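Long-range contacts in acyl-CoA hydrolase (Bacillus cereus, PDB 1Y7U), which probably hydrolyses the thioester bond of long-chain fatty acyl-CoAs, giving the free fatty acid and coenzyme A: residues V49-A54 and E85-I89; S55-R59 and V134-I138. All blocks are in the same frame, centred on the assembly; numbering follows the deposited sequence.

In the fold
Both contacts draw on helix 39-58 of the HotDog fold, and their centres lie 10 Å apart. Interaction 1 sets the helix against sheet strand 81-91 deep in the chain; interaction 2 ties its last turn to segment 134-138, which ends in the short strand 136-138. The two meet where V88 CG2 packs 3.8 Å from H57 CB and V88 O lies 3.4 Å from V137 CG1. Neither contact holds a ligand directly; the V134 side chain is about 7 Å from a bound coenzyme A, while those of F87 and V137 each lie about 7 Å from a bound calcium ion. Both also reach a second subunit, through S51 and I52 in interaction 1 and R56 and R59 in interaction 2.

Interaction 1: V49-A54 and E85-I89; sequences VASISA and ESFVI
V49 opens the contact by presenting both its backbone carbonyl and a methyl group to S86. CG1 of V49 packs against the S86 side chain, 3.6 Å from S86 CB, while V49 O lies 3.0 Å from S86 OG. V49 O and S53 OG are alternative acceptors for the one S86 hydroxyl proton, the bond to V49 O being the weak one. Next along, the small A50 lets strand 85-89 come close, its CA 5.7 Å from that of S86; its methyl packs mainly on F122, V98 and V100 of the sheet. S51 and I52 face another way: S51 OG bonds to R25 of a second subunit, and S51 also packs on F38 of a third.

One turn on from V49, S53 brings the other hydroxyl. Its OG sits 2.9 Å from S86 OG, a distance for a hydrogen bond, and is also bonded to S18 O, so each buried serine hydroxyl has a partner. S86 OG stands between its own backbone N and carbonyl carbon (chi1 65°), which aims it into the gap between V49 O and S53 OG. Beyond, V88 CG2 lies 3.9 Å from S53 O, one methyl of the branched side chain resting on the S53 carbonyl.

Helix and strand axes approach to 7.3 Å and cross at -39°, a spacing that suits the alanine and serines at the interface. A long helix lying across a curved antiparallel sheet that wraps around it is the defining arrangement of the HotDog fold, and here strand 81-91 forms part of that wrapping.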
ATOM      1  N   VAL A  49       0.126 -15.750  -6.886  1.00 28.11           N
ATOM      2  CA  VAL A  49      -0.337 -17.023  -6.395  1.00 26.45           C
ATOM      3  C   VAL A  49       0.367 -18.171  -7.141  1.00 26.60           C
ATOM      4  O   VAL A  49       0.610 -19.240  -6.583  1.00 26.74           O
ATOM      5  CB  VAL A  49      -1.870 -17.071  -6.545  1.00 25.26           C
ATOM      6  CG1 VAL A  49      -2.266 -17.829  -7.791  1.00 24.43           C
ATOM      7  CG2 VAL A  49      -2.489 -17.636  -5.294  1.00 25.33           C
ATOM      8  N   ALA A  50       0.720 -17.930  -8.398  1.00 26.69           N
ATOM      9  CA  ALA A  50       1.407 -18.925  -9.216  1.00 25.22           C
ATOM     10  C   ALA A  50       2.879 -19.076  -8.827  1.00 26.59           C
ATOM     11  O   ALA A  50       3.442 -20.168  -8.895  1.00 27.06           O
ATOM     12  CB  ALA A  50       1.306 -18.539 -10.664  1.00 22.70           C
ATOM     13  N   SER A  51       3.510 -17.970  -8.448  1.00 25.90           N
ATOM     14  CA  SER A  51       4.904 -18.010  -8.043  1.00 25.54           C
ATOM     15  C   SER A  51       5.008 -18.847  -6.773  1.00 26.47           C
ATOM     16  O   SER A  51       6.041 -19.458  -6.504  1.00 26.59           O
ATOM     17  CB  SER A  51       5.432 -16.600  -7.775  1.00 25.19           C
ATOM     18  OG  SER A  51       5.046 -16.123  -6.497  1.00 21.08           O
ATOM     19  N   ILE A  52       3.938 -18.867  -5.986  1.00 25.54           N
ATOM     20  CA  ILE A  52       3.938 -19.651  -4.760  1.00 25.66           C
ATOM     21  C   ILE A  52       3.857 -21.121  -5.142  1.00 26.87           C
ATOM     22  O   ILE A  52       4.550 -21.952  -4.564  1.00 27.83           O
ATOM     23  CB  ILE A  52       2.753 -19.279  -3.842  1.00 26.41           C
ATOM     24  CG1 ILE A  52       2.933 -17.849  -3.321  1.00 25.49           C
ATOM     25  CG2 ILE A  52       2.662 -20.255  -2.679  1.00 25.49           C
ATOM     26  CD1 ILE A  52       1.790 -17.350  -2.479  1.00 22.43           C
ATOM     27  N   SER A  53       3.016 -21.442  -6.122  1.00 28.04           N
ATOM     28  CA  SER A  53       2.892 -22.823  -6.582  1.00 27.48           C
ATOM     29  C   SER A  53       4.247 -23.270  -7.116  1.00 27.79           C
ATOM     30  O   SER A  53       4.702 -24.375  -6.850  1.00 29.56           O
ATOM     31  CB  SER A  53       1.852 -22.942  -7.699  1.00 27.09           C
ATOM     32  OG  SER A  53       0.529 -22.811  -7.207  1.00 29.53           O
ATOM     33  N   ALA A  54       4.890 -22.397  -7.873  1.00 25.59           N
ATOM     34  CA  ALA A  54       6.182 -22.715  -8.437  1.00 26.92           C
ATOM     35  C   ALA A  54       7.181 -23.102  -7.352  1.00 29.81           C
ATOM     36  O   ALA A  54       7.865 -24.109  -7.476  1.00 32.04           O
ATOM     37  CB  ALA A  54       6.706 -21.532  -9.235  1.00 27.52           C
ATOM     38  N   GLU A  85      -6.851 -19.829  -7.937  1.00 27.33           N
ATOM     39  CA  GLU A  85      -6.420 -21.184  -7.663  1.00 28.88           C
ATOM     40  C   GLU A  85      -5.315 -21.432  -8.656  1.00 28.16           C
ATOM     41  O   GLU A  85      -5.414 -21.035  -9.815  1.00 28.83           O
ATOM     42  CB  GLU A  85      -7.534 -22.206  -7.870  1.00 29.97           C
ATOM     43  CG  GLU A  85      -7.062 -23.632  -7.607  1.00 35.00           C
ATOM     44  CD  GLU A  85      -8.144 -24.673  -7.826  1.00 40.92           C
ATOM     45  OE1 GLU A  85      -7.829 -25.884  -7.786  1.00 40.72           O
ATOM     46  OE2 GLU A  85      -9.314 -24.277  -8.037  1.00 46.69           O
ATOM     47  N   SER A  86      -4.248 -22.067  -8.202  1.00 25.67           N
ATOM     48  CA  SER A  86      -3.145 -22.336  -9.090  1.00 25.89           C
ATOM     49  C   SER A  86      -2.382 -23.587  -8.679  1.00 26.87           C
ATOM     50  O   SER A  86      -2.291 -23.927  -7.492  1.00 27.73           O
ATOM     51  CB  SER A  86      -2.198 -21.133  -9.122  1.00 24.37           C
ATOM     52  OG  SER A  86      -1.578 -20.925  -7.858  1.00 22.58           O
ATOM     53  N   PHE A  87      -1.859 -24.281  -9.679  1.00 25.29           N
ATOM     54  CA  PHE A  87      -1.056 -25.467  -9.458  1.00 25.50           C
ATOM     55  C   PHE A  87      -0.218 -25.701 -10.697  1.00 25.28           C
ATOM     56  O   PHE A  87      -0.551 -25.233 -11.785  1.00 26.59           O
ATOM     57  CB  PHE A  87      -1.926 -26.693  -9.163  1.00 24.33           C
ATOM     58  CG  PHE A  87      -3.108 -26.828 -10.062  1.00 26.15           C
ATOM     59  CD1 PHE A  87      -4.329 -26.250  -9.716  1.00 26.62           C
ATOM     60  CD2 PHE A  87      -3.001 -27.500 -11.276  1.00 24.48           C
ATOM     61  CE1 PHE A  87      -5.424 -26.333 -10.566  1.00 23.82           C
ATOM     62  CE2 PHE A  87      -4.088 -27.589 -12.129  1.00 23.22           C
ATOM     63  CZ  PHE A  87      -5.300 -27.005 -11.778  1.00 24.05           C
ATOM     64  N   VAL A  88       0.891 -26.396 -10.515  1.00 24.90           N
ATOM     65  CA  VAL A  88       1.788 -26.715 -11.607  1.00 27.08           C
ATOM     66  C   VAL A  88       1.169 -27.891 -12.358  1.00 29.15           C
ATOM     67  O   VAL A  88       0.683 -28.822 -11.723  1.00 31.18           O
ATOM     68  CB  VAL A  88       3.148 -27.142 -11.036  1.00 26.42           C
ATOM     69  CG1 VAL A  88       4.105 -27.503 -12.146  1.00 27.77           C
ATOM     70  CG2 VAL A  88       3.706 -26.030 -10.183  1.00 24.34           C
ATOM     71  N   ILE A  89       1.140 -27.855 -13.687  1.00 29.46           N
ATOM     72  CA  ILE A  89       0.593 -28.995 -14.419  1.00 33.46           C
ATOM     73  C   ILE A  89       1.580 -29.562 -15.403  1.00 37.92           C
ATOM     74  O   ILE A  89       1.562 -30.754 -15.671  1.00 43.35           O
ATOM     75  CB  ILE A  89      -0.649 -28.686 -15.249  1.00 31.74           C
ATOM     76  CG1 ILE A  89      -0.783 -27.186 -15.417  1.00 31.77           C
ATOM     77  CG2 ILE A  89      -1.863 -29.404 -14.669  1.00 27.02           C
ATOM     78  CD1 ILE A  89      -1.429 -26.823 -16.696  1.00 33.68           C
TER

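Interaction 2: S55-R59 and V134-I138; sequences SRHSR and VPRVI
Where helix 39-58 ends, S58 and V134 bring their CA atoms to 5.5 Å, and R59, with positive phi, turns the chain out of the helix while its N still bonds to S55 O. H57 carries most of the contact. With CG anti to the backbone N (chi1 179°), its imidazole extends from the helix to the other segment, meeting it largely by its rim.

The H57 ring donates from NE2 to P135 O, 3.1 Å away and almost straight at 173°. The acceptor lies in the imidazole plane, but the donor stands well above the carbonyl plane, with a C=O...N angle of 99°, so the bond comes over the face of the peptide group and avoids the lone-pair directions. A histidine suits the place because it combines this N-H with carbon edges for apolar neighbours. V134 CG1 abuts H57 CD2 at 3.5 Å in the ring plane, and V137 CG2 approaches H57 CE1 obliquely at 3.6 Å. P135 runs alongside in the opposite direction, its CB 3.6 Å from H57 NE2; as an imino acid it lacks a backbone N-H, and it meets H57 through its ring carbons and carbonyl oxygen.

S58 adds a small contact, CB to V134 CG2 at 3.8 Å. Its OG bonds to A54 O one turn back and to K60 N just past the helix end. M96, V88 and T91 of the sheet also touch the histidine.

The arrangement thus fastens the C-terminal end of the central HotDog helix to the segment that follows the last strand of the main sheet.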
ATOM      1  N   SER A  55       7.269 -22.322  -6.282  1.00 31.75           N
ATOM      2  CA  SER A  55       8.229 -22.647  -5.241  1.00 33.70           C
ATOM      3  C   SER A  55       7.813 -23.832  -4.372  1.00 34.04           C
ATOM      4  O   SER A  55       8.667 -24.539  -3.840  1.00 35.75           O
ATOM      5  CB  SER A  55       8.511 -21.423  -4.381  1.00 34.26           C
ATOM      6  OG  SER A  55       7.310 -20.871  -3.909  1.00 44.88           O
ATOM      7  N   ARG A  56       6.516 -24.064  -4.222  1.00 31.73           N
ATOM      8  CA  ARG A  56       6.082 -25.208  -3.432  1.00 32.25           C
ATOM      9  C   ARG A  56       6.509 -26.496  -4.133  1.00 32.89           C
ATOM     10  O   ARG A  56       6.984 -27.439  -3.502  1.00 31.84           O
ATOM     11  CB  ARG A  56       4.566 -25.207  -3.248  1.00 32.86           C
ATOM     12  CG  ARG A  56       4.122 -24.541  -1.974  1.00 37.08           C
ATOM     13  CD  ARG A  56       2.630 -24.668  -1.758  1.00 41.70           C
ATOM     14  NE  ARG A  56       2.255 -24.085  -0.474  1.00 48.13           N
ATOM     15  CZ  ARG A  56       1.006 -23.848  -0.078  1.00 48.74           C
ATOM     16  NH1 ARG A  56      -0.017 -24.144  -0.870  1.00 48.50           N
ATOM     17  NH2 ARG A  56       0.784 -23.311   1.118  1.00 49.51           N
ATOM     18  N   HIS A  57       6.348 -26.521  -5.449  1.00 34.15           N
ATOM     19  CA  HIS A  57       6.696 -27.686  -6.246  1.00 34.13           C
ATOM     20  C   HIS A  57       8.201 -27.858  -6.327  1.00 34.84           C
ATOM     21  O   HIS A  57       8.729 -28.926  -6.033  1.00 36.09           O
ATOM     22  CB  HIS A  57       6.122 -27.535  -7.657  1.00 33.04           C
ATOM     23  CG  HIS A  57       6.449 -28.669  -8.585  1.00 33.94           C
ATOM     24  ND1 HIS A  57       5.578 -29.709  -8.826  1.00 31.69           N
ATOM     25  CD2 HIS A  57       7.538 -28.900  -9.361  1.00 31.59           C
ATOM     26  CE1 HIS A  57       6.112 -30.530  -9.715  1.00 32.44           C
ATOM     27  NE2 HIS A  57       7.301 -30.061 -10.055  1.00 30.23           N
ATOM     28  N   SER A  58       8.889 -26.794  -6.713  1.00 34.10           N
ATOM     29  CA  SER A  58      10.334 -26.834  -6.877  1.00 35.41           C
ATOM     30  C   SER A  58      11.150 -26.694  -5.601  1.00 38.11           C
ATOM     31  O   SER A  58      12.310 -27.102  -5.565  1.00 38.63           O
ATOM     32  CB  SER A  58      10.765 -25.727  -7.819  1.00 33.22           C
ATOM     33  OG  SER A  58      10.577 -24.488  -7.174  1.00 32.23           O
ATOM     34  N   ARG A  59      10.560 -26.105  -4.566  1.00 40.12           N
ATOM     35  CA  ARG A  59      11.268 -25.886  -3.310  1.00 39.75           C
ATOM     36  C   ARG A  59      12.519 -25.081  -3.652  1.00 40.21           C
ATOM     37  O   ARG A  59      13.529 -25.155  -2.957  1.00 40.68           O
ATOM     38  CB  ARG A  59      11.667 -27.214  -2.666  1.00 39.33           C
ATOM     39  CG  ARG A  59      10.559 -28.249  -2.625  1.00 42.77           C
ATOM     40  CD  ARG A  59       9.816 -28.306  -1.296  1.00 43.08           C
ATOM     41  NE  ARG A  59       9.078 -27.086  -0.996  1.00 47.81           N
ATOM     42  CZ  ARG A  59       7.841 -27.065  -0.503  1.00 48.44           C
ATOM     43  NH1 ARG A  59       7.197 -28.202  -0.265  1.00 47.75           N
ATOM     44  NH2 ARG A  59       7.255 -25.907  -0.227  1.00 47.93           N
ATOM     45  N   VAL A 134      13.914 -29.465 -11.896  1.00 38.87           N
ATOM     46  CA  VAL A 134      12.692 -29.393 -11.108  1.00 36.65           C
ATOM     47  C   VAL A 134      11.941 -30.722 -11.137  1.00 36.73           C
ATOM     48  O   VAL A 134      11.942 -31.417 -12.143  1.00 36.64           O
ATOM     49  CB  VAL A 134      11.791 -28.281 -11.695  1.00 35.43           C
ATOM     50  CG1 VAL A 134      10.324 -28.604 -11.471  1.00 36.73           C
ATOM     51  CG2 VAL A 134      12.160 -26.952 -11.078  1.00 34.57           C
ATOM     52  N   PRO A 135      11.273 -31.084 -10.036  1.00 37.76           N
ATOM     53  CA  PRO A 135      10.530 -32.349 -10.005  1.00 38.89           C
ATOM     54  C   PRO A 135       9.585 -32.476 -11.199  1.00 40.27           C
ATOM     55  O   PRO A 135       9.346 -31.509 -11.912  1.00 39.44           O
ATOM     56  CB  PRO A 135       9.772 -32.271  -8.682  1.00 38.93           C
ATOM     57  CG  PRO A 135      10.689 -31.476  -7.823  1.00 37.02           C
ATOM     58  CD  PRO A 135      11.141 -30.370  -8.758  1.00 38.30           C
ATOM     59  N   ARG A 136       9.058 -33.672 -11.421  1.00 42.80           N
ATOM     60  CA  ARG A 136       8.135 -33.888 -12.522  1.00 45.66           C
ATOM     61  C   ARG A 136       6.753 -33.763 -11.908  1.00 43.74           C
ATOM     62  O   ARG A 136       6.586 -34.033 -10.724  1.00 44.81           O
ATOM     63  CB  ARG A 136       8.336 -35.287 -13.117  1.00 52.45           C
ATOM     64  CG  ARG A 136       7.509 -35.562 -14.368  1.00 62.78           C
ATOM     65  CD  ARG A 136       7.777 -36.956 -14.943  1.00 68.75           C
ATOM     66  NE  ARG A 136       6.913 -37.266 -16.086  1.00 74.86           N
ATOM     67  CZ  ARG A 136       6.942 -36.631 -17.259  1.00 75.83           C
ATOM     68  NH1 ARG A 136       7.798 -35.639 -17.467  1.00 76.04           N
ATOM     69  NH2 ARG A 136       6.103 -36.983 -18.225  1.00 75.23           N
ATOM     70  N   VAL A 137       5.769 -33.332 -12.689  1.00 42.28           N
ATOM     71  CA  VAL A 137       4.416 -33.202 -12.159  1.00 39.95           C
ATOM     72  C   VAL A 137       3.648 -34.446 -12.541  1.00 40.36           C
ATOM     73  O   VAL A 137       3.918 -35.051 -13.574  1.00 42.11           O
ATOM     74  CB  VAL A 137       3.628 -32.029 -12.783  1.00 36.56           C
ATOM     75  CG1 VAL A 137       2.429 -31.701 -11.929  1.00 34.74           C
ATOM     76  CG2 VAL A 137       4.493 -30.838 -12.945  1.00 41.53           C
ATOM     77  N   ILE A 138       2.694 -34.833 -11.712  1.00 38.25           N
ATOM     78  CA  ILE A 138       1.868 -35.970 -12.043  1.00 39.20           C
ATOM     79  C   ILE A 138       0.416 -35.598 -11.768  1.00 38.53           C
ATOM     80  O   ILE A 138      -0.003 -35.423 -10.623  1.00 39.86           O
ATOM     81  CB  ILE A 138       2.299 -37.281 -11.288  1.00 41.29           C
ATOM     82  CG1 ILE A 138       1.093 -37.903 -10.581  1.00 43.91           C
ATOM     83  CG2 ILE A 138       3.467 -37.010 -10.361  1.00 39.01           C
ATOM     84  CD1 ILE A 138       1.402 -39.200  -9.845  1.00 51.71           C
TER